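Local coordinates for protein L-lactate dehydrogenase (Trichomonas vaginalis, PDB 4UUL) that is a lactate dehydrogenase of the LDH/MDH superfamily that uses NADH to reduce 2-oxo acids and probably also has malate dehydrogenase activity, at residues R161-K169 against Y216-I225; M252-A260 against N290-H298. The protein carries 1 engineered substitution. All coordinates share one frame; numbering follows the deposited sequence. Where two conformers were deposited one is given.

Contact 1 of 2, residues R161-K169 against Y216-I225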
loop_
_atom_site.group_PDB
_atom_site.type_symbol
_atom_site.label_atom_id
_atom_site.label_comp_id
_atom_site.label_asym_id
_atom_site.label_seq_id
_atom_site.Cartn_x
_atom_site.Cartn_y
_atom_site.Cartn_z
ATOM N N ARG B 161 -6.861 -12.667 10.340
ATOM C CA ARG B 161 -5.897 -13.532 10.989
ATOM C C ARG B 161 -6.476 -14.915 11.207
ATOM O O ARG B 161 -5.799 -15.941 11.019
ATOM C CB ARG B 161 -5.426 -12.984 12.323
ATOM C CG ARG B 161 -4.488 -11.840 12.199
ATOM C CD ARG B 161 -4.224 -11.175 13.502
ATOM N NE ARG B 161 -3.181 -10.171 13.418
ATOM C CZ ARG B 161 -2.995 -9.205 14.289
ATOM N NH1 ARG B 161 -3.872 -9.047 15.306
ATOM N NH2 ARG B 161 -1.996 -8.390 14.085
ATOM N N ALA B 162 -7.714 -14.954 11.698
ATOM C CA ALA B 162 -8.348 -16.225 12.015
ATOM C C ALA B 162 -8.601 -17.061 10.782
ATOM O O ALA B 162 -8.379 -18.280 10.785
ATOM C CB ALA B 162 -9.653 -15.976 12.757
ATOM N N TYR B 163 -9.010 -16.411 9.689
ATOM C CA TYR B 163 -9.207 -17.160 8.453
ATOM C C TYR B 163 -7.920 -17.798 7.944
ATOM O O TYR B 163 -7.929 -18.963 7.541
ATOM C CB TYR B 163 -9.806 -16.268 7.344
ATOM C CG TYR B 163 -11.321 -16.327 7.247
ATOM C CD1 TYR B 163 -11.961 -17.261 6.449
ATOM C CD2 TYR B 163 -12.126 -15.440 7.964
ATOM C CE1 TYR B 163 -13.340 -17.308 6.380
ATOM C CE2 TYR B 163 -13.506 -15.464 7.903
ATOM C CZ TYR B 163 -14.109 -16.411 7.086
ATOM O OH TYR B 163 -15.478 -16.479 6.997
ATOM N N TYR B 164 -6.843 -17.046 7.946
ATOM C CA TYR B 164 -5.621 -17.634 7.431
ATOM C C TYR B 164 -5.167 -18.797 8.312
ATOM O O TYR B 164 -4.764 -19.853 7.819
ATOM C CB TYR B 164 -4.558 -16.561 7.313
ATOM C CG TYR B 164 -3.440 -17.076 6.389
ATOM C CD1 TYR B 164 -2.407 -17.837 6.898
ATOM C CD2 TYR B 164 -3.451 -16.801 4.988
ATOM C CE1 TYR B 164 -1.383 -18.337 6.106
ATOM C CE2 TYR B 164 -2.429 -17.298 4.154
ATOM C CZ TYR B 164 -1.416 -18.056 4.710
ATOM O OH TYR B 164 -0.437 -18.505 3.891
ATOM N N GLU B 165 -5.291 -18.650 9.628
ATOM C CA GLU B 165 -4.840 -19.686 10.520
ATOM C C GLU B 165 -5.649 -20.954 10.298
ATOM O O GLU B 165 -5.109 -22.039 10.238
ATOM C CB GLU B 165 -4.939 -19.196 11.967
ATOM C CG GLU B 165 -4.852 -20.227 13.025
ATOM C CD GLU B 165 -3.503 -20.980 13.035
ATOM O OE1 GLU B 165 -2.499 -20.462 12.485
ATOM O OE2 GLU B 165 -3.451 -22.103 13.592
ATOM N N VAL B 166 -6.965 -20.824 10.219
ATOM C CA VAL B 166 -7.804 -21.998 10.092
ATOM C C VAL B 166 -7.635 -22.644 8.739
ATOM O O VAL B 166 -7.539 -23.864 8.646
ATOM C CB VAL B 166 -9.286 -21.648 10.362
ATOM C CG1 VAL B 166 -10.179 -22.828 9.993
ATOM C CG2 VAL B 166 -9.443 -21.239 11.829
ATOM N N ALA B 167 -7.559 -21.840 7.692
ATOM C CA ALA B 167 -7.365 -22.384 6.352
ATOM C C ALA B 167 -6.045 -23.145 6.304
ATOM O O ALA B 167 -5.965 -24.237 5.763
ATOM C CB ALA B 167 -7.379 -21.238 5.320
ATOM N N SER B 168 -4.999 -22.592 6.903
ATOM C CA SER B 168 -3.715 -23.278 6.891
ATOM C C SER B 168 -3.802 -24.580 7.680
ATOM O O SER B 168 -3.259 -25.584 7.261
ATOM C CB SER B 168 -2.559 -22.382 7.369
ATOM O OG SER B 168 -2.633 -22.017 8.737
ATOM N N LYS B 169 -4.510 -24.571 8.804
ATOM C CA LYS B 169 -4.610 -25.743 9.650
ATOM C C LYS B 169 -5.320 -26.875 8.902
ATOM O O LYS B 169 -4.929 -28.039 8.992
ATOM C CB LYS B 169 -5.342 -25.385 10.954
ATOM C CG LYS B 169 -5.526 -26.568 11.928
ATOM C CD LYS B 169 -4.222 -26.943 12.599
ATOM C CE LYS B 169 -4.434 -28.093 13.555
ATOM N NZ LYS B 169 -3.207 -28.391 14.332
ATOM N N TYR B 216 -7.209 -27.756 20.046
ATOM C CA TYR B 216 -6.893 -26.739 19.076
ATOM C C TYR B 216 -7.941 -25.631 19.081
ATOM O O TYR B 216 -7.636 -24.455 19.304
ATOM C CB TYR B 216 -6.747 -27.334 17.669
ATOM C CG TYR B 216 -6.485 -26.231 16.665
ATOM C CD1 TYR B 216 -5.204 -25.724 16.491
ATOM C CD2 TYR B 216 -7.526 -25.649 15.950
ATOM C CE1 TYR B 216 -4.970 -24.664 15.598
ATOM C CE2 TYR B 216 -7.315 -24.612 15.068
ATOM C CZ TYR B 216 -6.029 -24.114 14.893
ATOM O OH TYR B 216 -5.855 -23.067 14.005
ATOM N N VAL B 217 -9.190 -25.999 18.817
ATOM C CA VAL B 217 -10.256 -25.000 18.663
ATOM C C VAL B 217 -10.405 -24.107 19.871
ATOM O O VAL B 217 -10.486 -22.878 19.722
ATOM C CB VAL B 217 -11.616 -25.680 18.353
ATOM C CG1 VAL B 217 -12.737 -24.675 18.352
ATOM C CG2 VAL B 217 -11.528 -26.452 17.029
ATOM N N PHE B 218 -10.454 -24.704 21.060
ATOM C CA PHE B 218 -10.855 -23.972 22.255
ATOM C C PHE B 218 -9.701 -23.652 23.196
ATOM O O PHE B 218 -9.922 -23.247 24.338
ATOM C CB PHE B 218 -11.943 -24.757 22.997
ATOM C CG PHE B 218 -13.200 -24.913 22.200
ATOM C CD1 PHE B 218 -14.076 -23.822 22.021
ATOM C CD2 PHE B 218 -13.506 -26.142 21.617
ATOM C CE1 PHE B 218 -15.236 -23.978 21.261
ATOM C CE2 PHE B 218 -14.649 -26.300 20.844
ATOM C CZ PHE B 218 -15.518 -25.237 20.664
ATOM N N ASP B 219 -8.473 -23.810 22.723
ATOM C CA ASP B 219 -7.331 -23.316 23.467
ATOM C C ASP B 219 -6.202 -22.771 22.577
ATOM O O ASP B 219 -5.922 -21.561 22.579
ATOM C CB ASP B 219 -6.788 -24.397 24.381
ATOM C CG ASP B 219 -5.770 -23.849 25.337
ATOM O OD1 ASP B 219 -6.185 -23.162 26.300
ATOM O OD2 ASP B 219 -4.557 -24.059 25.103
ATOM N N THR B 220 -5.557 -23.646 21.814
ATOM C CA THR B 220 -4.427 -23.248 20.980
ATOM C C THR B 220 -4.776 -22.130 19.993
ATOM O O THR B 220 -3.997 -21.176 19.820
ATOM C CB THR B 220 -3.932 -24.414 20.125
ATOM O OG1 THR B 220 -3.587 -25.516 20.967
ATOM C CG2 THR B 220 -2.717 -23.988 19.290
ATOM N N PHE B 221 -5.912 -22.264 19.315
ATOM C CA PHE B 221 -6.265 -21.342 18.251
ATOM C C PHE B 221 -6.313 -19.909 18.798
ATOM O O PHE B 221 -5.654 -19.029 18.258
ATOM C CB PHE B 221 -7.570 -21.785 17.608
ATOM C CG PHE B 221 -8.214 -20.750 16.771
ATOM C CD1 PHE B 221 -7.742 -20.451 15.512
ATOM C CD2 PHE B 221 -9.333 -20.115 17.236
ATOM C CE1 PHE B 221 -8.376 -19.463 14.757
ATOM C CE2 PHE B 221 -9.965 -19.183 16.494
ATOM C CZ PHE B 221 -9.480 -18.826 15.281
ATOM N N PHE B 222 -7.010 -19.673 19.905
ATOM C CA PHE B 222 -7.090 -18.288 20.424
ATOM C C PHE B 222 -5.736 -17.785 20.901
ATOM O O PHE B 222 -5.419 -16.576 20.812
ATOM C CB PHE B 222 -8.123 -18.151 21.552
ATOM C CG PHE B 222 -8.301 -16.728 22.052
ATOM C CD1 PHE B 222 -8.916 -15.777 21.266
ATOM C CD2 PHE B 222 -7.845 -16.353 23.308
ATOM C CE1 PHE B 222 -9.096 -14.483 21.721
ATOM C CE2 PHE B 222 -8.024 -15.062 23.760
ATOM C CZ PHE B 222 -8.647 -14.126 22.956
ATOM N N LYS B 223 -4.906 -18.687 21.402
ATOM C CA LYS B 223 -3.572 -18.285 21.817
ATOM C C LYS B 223 -2.773 -17.794 20.620
ATOM O O LYS B 223 -2.064 -16.794 20.718
ATOM C CB LYS B 223 -2.847 -19.432 22.492
ATOM C CG LYS B 223 -3.360 -19.684 23.898
ATOM C CD LYS B 223 -2.623 -20.829 24.533
ATOM C CE LYS B 223 -3.142 -21.124 25.919
ATOM N NZ LYS B 223 -2.439 -22.305 26.468
ATOM N N LYS B 224 -2.876 -18.496 19.499
ATOM C CA LYS B 224 -2.141 -18.089 18.312
ATOM C C LYS B 224 -2.637 -16.732 17.854
ATOM O O LYS B 224 -1.822 -15.831 17.598
ATOM C CB LYS B 224 -2.320 -19.109 17.196
ATOM C CG LYS B 224 -1.626 -20.422 17.490
ATOM C CD LYS B 224 -1.935 -21.477 16.440
ATOM C CE LYS B 224 -0.786 -21.695 15.492
ATOM N NZ LYS B 224 -1.047 -22.893 14.623
ATOM N N ILE B 225 -3.955 -16.591 17.739
ATOM C CA ILE B 225 -4.612 -15.306 17.389
ATOM C C ILE B 225 -4.316 -14.204 18.420
ATOM O O ILE B 225 -4.098 -13.039 18.044
ATOM C CB ILE B 225 -6.203 -15.473 17.316
ATOM C CG1 ILE B 225 -6.613 -16.451 16.227
ATOM C CG2 ILE B 225 -6.903 -14.159 17.099
ATOM C CD1 ILE B 225 -5.987 -16.200 14.902
HETATM O O HOH W 1 -5.878 -10.876 16.261
HETATM O O HOH W 2 -1.451 -25.861 15.257
#
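F221 and I225 carry the apolar centre of this helix-helix packing in the alpha/beta C-terminal domain of the LDH/MDH fold, where helices 156-170 and 214-236 cross nearer antiparallel than parallel, at 132° between their N-to-C directions, the axes of the short segments 10.4 Å apart at closest approach. CD1 of I225 lies 3.7 Å from CA of A162. The F221 ring turns its edge to the A162 methyl, CZ to CB 3.8 Å, while V166 CG2 approaches CE1 of that ring at 3.6 Å. E165 is the knob set among Y216, F221, K224 and I225; its CG, anti to the backbone N (chi1 165°), rests at the F221 edge. The Y216 ring is sandwiched between F221 CB and the K169 chain, whose CE makes a CH-pi contact 4.1 Å from the ring centroid. R161, its NE salt-bridged to D58 OD2 of the second subunit, ties this helix to the dimer partner; its side chain lies about 7 Å from that of H186, the predicted proton acceptor. E165 OE2 accepts two bonds: the Y216 hydroxyl donates to its anti lone pair, OH to OE2 2.6 Å, and K224 NZ completes a salt bridge from the syn side, 2.7 Å from OE2 and 25° out of the carboxylate plane.

Contact 2 of 2, residues M252-A260 against N290-H298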
loop_
_atom_site.group_PDB
_atom_site.type_symbol
_atom_site.label_atom_id
_atom_site.label_comp_id
_atom_site.label_asym_id
_atom_site.label_seq_id
_atom_site.Cartn_x
_atom_site.Cartn_y
_atom_site.Cartn_z
ATOM N N MET B 252 -14.166 -0.273 5.442
ATOM C CA MET B 252 -14.781 0.950 4.942
ATOM C C MET B 252 -15.434 0.738 3.569
ATOM O O MET B 252 -16.524 1.256 3.329
ATOM C CB MET B 252 -13.785 2.091 4.909
ATOM C CG MET B 252 -14.444 3.449 4.596
ATOM S SD MET B 252 -15.493 4.082 5.913
ATOM C CE MET B 252 -14.229 4.815 6.983
ATOM N N LYS B 253 -14.783 0.010 2.670
ATOM C CA LYS B 253 -15.356 -0.211 1.361
ATOM C C LYS B 253 -16.672 -0.984 1.452
ATOM O O LYS B 253 -17.649 -0.662 0.756
ATOM C CB LYS B 253 -14.321 -0.940 0.488
ATOM C CG LYS B 253 -14.697 -0.978 -0.990
ATOM C CD LYS B 253 -13.648 -1.693 -1.794
ATOM C CE LYS B 253 -13.959 -1.649 -3.267
ATOM N NZ LYS B 253 -12.769 -2.123 -4.028
ATOM N N ALA B 254 -16.708 -1.990 2.323
ATOM C CA ALA B 254 -17.945 -2.725 2.562
ATOM C C ALA B 254 -19.030 -1.795 3.149
ATOM O O ALA B 254 -20.185 -1.855 2.735
ATOM C CB ALA B 254 -17.709 -3.855 3.511
ATOM N N TRP B 255 -18.653 -0.965 4.105
ATOM C CA TRP B 255 -19.581 -0.031 4.743
ATOM C C TRP B 255 -20.162 0.957 3.751
ATOM O O TRP B 255 -21.331 1.350 3.835
ATOM C CB TRP B 255 -18.867 0.696 5.886
ATOM C CG TRP B 255 -19.737 1.388 6.857
ATOM C CD1 TRP B 255 -21.097 1.355 6.953
ATOM C CD2 TRP B 255 -19.269 2.211 7.934
ATOM N NE1 TRP B 255 -21.493 2.134 8.027
ATOM C CE2 TRP B 255 -20.398 2.629 8.661
ATOM C CE3 TRP B 255 -17.998 2.616 8.355
ATOM C CZ2 TRP B 255 -20.288 3.427 9.792
ATOM C CZ3 TRP B 255 -17.878 3.421 9.476
ATOM C CH2 TRP B 255 -19.031 3.814 10.191
ATOM N N LEU B 256 -19.346 1.394 2.796
ATOM C CA LEU B 256 -19.773 2.395 1.851
ATOM C C LEU B 256 -20.703 1.820 0.782
ATOM O O LEU B 256 -21.684 2.492 0.435
ATOM C CB LEU B 256 -18.571 3.074 1.184
ATOM C CG LEU B 256 -17.796 4.085 2.014
ATOM C CD1 LEU B 256 -16.451 4.411 1.380
ATOM C CD2 LEU B 256 -18.582 5.357 2.224
ATOM N N PHE B 257 -20.398 0.616 0.268
ATOM C CA PHE B 257 -21.004 0.106 -0.978
ATOM C C PHE B 257 -21.656 -1.255 -0.870
ATOM O O PHE B 257 -22.299 -1.705 -1.823
ATOM C CB PHE B 257 -19.983 0.097 -2.124
ATOM C CG PHE B 257 -19.339 1.431 -2.339
ATOM C CD1 PHE B 257 -20.089 2.488 -2.823
ATOM C CD2 PHE B 257 -18.009 1.641 -2.024
ATOM C CE1 PHE B 257 -19.540 3.723 -2.983
ATOM C CE2 PHE B 257 -17.449 2.901 -2.210
ATOM C CZ PHE B 257 -18.220 3.919 -2.688
ATOM N N GLY B 258 -21.557 -1.890 0.297
ATOM C CA GLY B 258 -22.208 -3.172 0.502
ATOM C C GLY B 258 -21.290 -4.360 0.412
ATOM O O GLY B 258 -20.224 -4.300 -0.192
ATOM N N THR B 259 -21.685 -5.432 1.083
ATOM C CA THR B 259 -20.952 -6.689 1.040
ATOM C C THR B 259 -21.490 -7.610 -0.043
ATOM O O THR B 259 -22.586 -7.384 -0.576
ATOM C CB THR B 259 -21.032 -7.371 2.414
ATOM O OG1 THR B 259 -22.407 -7.460 2.830
ATOM C CG2 THR B 259 -20.237 -6.605 3.435
ATOM N N ALA B 260 -20.709 -8.647 -0.346
ATOM C CA ALA B 260 -20.985 -9.583 -1.433
ATOM C C ALA B 260 -21.879 -10.719 -0.950
ATOM O O ALA B 260 -21.997 -10.937 0.233
ATOM C CB ALA B 260 -19.672 -10.147 -1.956
ATOM N N ASN B 290 -23.416 -7.963 7.625
ATOM C CA ASN B 290 -23.355 -7.656 6.218
ATOM C C ASN B 290 -23.771 -6.199 6.006
ATOM O O ASN B 290 -24.123 -5.513 6.981
ATOM C CB ASN B 290 -24.120 -8.681 5.367
ATOM C CG ASN B 290 -25.529 -8.851 5.740
ATOM O OD1 ASN B 290 -26.239 -7.918 6.125
ATOM N ND2 ASN B 290 -26.005 -10.093 5.541
ATOM N N VAL B 291 -23.598 -5.683 4.794
ATOM C CA VAL B 291 -23.914 -4.271 4.550
ATOM C C VAL B 291 -24.724 -4.232 3.261
ATOM O O VAL B 291 -24.368 -4.881 2.274
ATOM C CB VAL B 291 -22.649 -3.397 4.394
ATOM C CG1 VAL B 291 -23.069 -1.947 4.277
ATOM C CG2 VAL B 291 -21.744 -3.593 5.567
ATOM N N ASP B 292 -25.840 -3.532 3.271
ATOM C CA ASP B 292 -26.667 -3.485 2.075
ATOM C C ASP B 292 -26.166 -2.445 1.094
ATOM O O ASP B 292 -25.195 -1.744 1.368
ATOM C CB ASP B 292 -28.142 -3.294 2.440
ATOM C CG ASP B 292 -28.452 -1.966 3.099
ATOM O OD1 ASP B 292 -27.750 -0.983 2.864
ATOM O OD2 ASP B 292 -29.482 -1.905 3.806
ATOM N N LYS B 293 -26.765 -2.384 -0.082
ATOM C CA LYS B 293 -26.294 -1.505 -1.145
ATOM C C LYS B 293 -26.472 -0.038 -0.782
ATOM O O LYS B 293 -25.880 0.837 -1.406
ATOM C CB LYS B 293 -27.023 -1.808 -2.456
ATOM C CG LYS B 293 -26.839 -3.221 -2.927
ATOM C CD LYS B 293 -25.393 -3.551 -3.227
ATOM C CE LYS B 293 -25.260 -4.929 -3.880
ATOM N NZ LYS B 293 -24.082 -5.686 -3.353
ATOM N N GLU B 294 -27.253 0.237 0.257
ATOM C CA GLU B 294 -27.402 1.609 0.716
ATOM C C GLU B 294 -26.395 1.966 1.821
ATOM O O GLU B 294 -26.431 3.066 2.378
ATOM C CB GLU B 294 -28.811 1.842 1.209
ATOM C CG GLU B 294 -29.908 1.778 0.110
ATOM C CD GLU B 294 -30.188 0.370 -0.405
ATOM O OE1 GLU B 294 -30.260 -0.589 0.402
ATOM O OE2 GLU B 294 -30.338 0.211 -1.632
ATOM N N GLY B 295 -25.473 1.062 2.114
ATOM C CA GLY B 295 -24.432 1.352 3.092
ATOM C C GLY B 295 -24.895 1.176 4.529
ATOM O O GLY B 295 -24.246 1.707 5.425
ATOM N N LYS B 296 -25.986 0.426 4.768
ATOM C CA LYS B 296 -26.447 0.196 6.117
ATOM C C LYS B 296 -25.964 -1.164 6.611
ATOM O O LYS B 296 -26.132 -2.168 5.936
ATOM C CB LYS B 296 -27.981 0.261 6.196
ATOM C CG LYS B 296 -28.558 1.564 5.691
ATOM C CD LYS B 296 -28.031 2.796 6.429
ATOM C CE LYS B 296 -28.727 4.078 5.932
ATOM N NZ LYS B 296 -28.353 5.293 6.729
ATOM N N ILE B 297 -25.398 -1.178 7.811
ATOM C CA ILE B 297 -24.864 -2.382 8.418
ATOM C C ILE B 297 -25.995 -3.167 9.065
ATOM O O ILE B 297 -26.822 -2.589 9.767
ATOM C CB ILE B 297 -23.791 -2.044 9.501
ATOM C CG1 ILE B 297 -22.625 -1.272 8.879
ATOM C CG2 ILE B 297 -23.238 -3.318 10.130
ATOM C CD1 ILE B 297 -21.630 -0.770 9.917
ATOM N N HIS B 298 -26.009 -4.488 8.870
ATOM C CA HIS B 298 -26.979 -5.360 9.549
ATOM C C HIS B 298 -26.276 -6.516 10.196
ATOM O O HIS B 298 -25.386 -7.084 9.617
ATOM C CB HIS B 298 -28.011 -5.910 8.556
ATOM C CG HIS B 298 -28.713 -4.850 7.779
ATOM N ND1 HIS B 298 -29.803 -4.176 8.270
ATOM C CD2 HIS B 298 -28.454 -4.308 6.571
ATOM C CE1 HIS B 298 -30.213 -3.288 7.382
ATOM N NE2 HIS B 298 -29.411 -3.352 6.338
HETATM O O HOH W 3 -24.113 2.747 -0.947
HETATM O O HOH W 4 -23.716 0.292 -3.409
HETATM O O HOH W 5 -21.726 -4.397 -3.083
HETATM O O HOH W 6 -24.678 -5.459 -0.471
HETATM O O HOH W 7 -24.295 -8.623 -2.379
#
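The carbonyl oxygen of V291 accepts from T259 N at 3.0 Å and from a water that also reaches T259 O and K293 NZ. A second bond returns in the other direction: V291 N donates to T259 OG1 over 2.9 Å with an N-H...O angle of 171°. The T259 chi1 of 52° places OG1 between its own backbone N and carbonyl carbon, where V291 N can reach it. Thus both backbone polar groups of V291 are gripped by one residue, and T259 CG2 is left to meet V291 CG2 at 4.0 Å.

V291 itself points at the helix end, its CG1 3.3 Å from A254 O. Just beyond that end, G258 passes close to the strand with positive phi, at backbone angles that by themselves call for glycine: a beta carbon would be jammed against the preceding carbonyl O and would crowd D292 O. G295 is constrained likewise, its CA 3.2 Å from W255 O. The carbonyl oxygens of W255 and G295 both accept a hydrogen bond from K124 NZ, which accounts for two acceptors lying so close. W255 offers one face of its indole to I297, whose CD1 makes a CH-pi contact 3.7 Å from the centroid of the five-membered ring and 23° off its normal.

Waters link F257 O and T259 O to K293 NZ, so the lysine's ammonium joins the loop indirectly. D292 braces the turn from within: OD1 accepts from K296 N, and OD2 takes H298 NE2 at 2.9 Å, with OD2 in the plane of the H298 ring and NE2 well above that of the carboxylate. In sum, a helix C-terminus and the loop leaving it pack on a beta hairpin closed by the type I turn D292-G295, within the alpha/beta C-terminal domain of the LDH/MDH fold.

Overall arrangement
Contacts 1 and 2 lie in series along the chain, the first closing before the second opens, and all four segments belong to the alpha/beta C-terminal domain. Their centres are 27 Å apart and their nearest atoms about 11 Å apart, so they do not touch. The covalent connection is short: helix 214-236, which supplies segment 216-225 of contact 1, is followed directly by helix 242-257, whose end enters contact 2. Contact 1 joins two helices beside strand 177-183 and reaches the second subunit, whereas contact 2 docks a helix end on the three-stranded antiparallel sheet and meets K124 of the parallel sheet, consistent with one bordering the subunit interface and the other the NAD-binding domain.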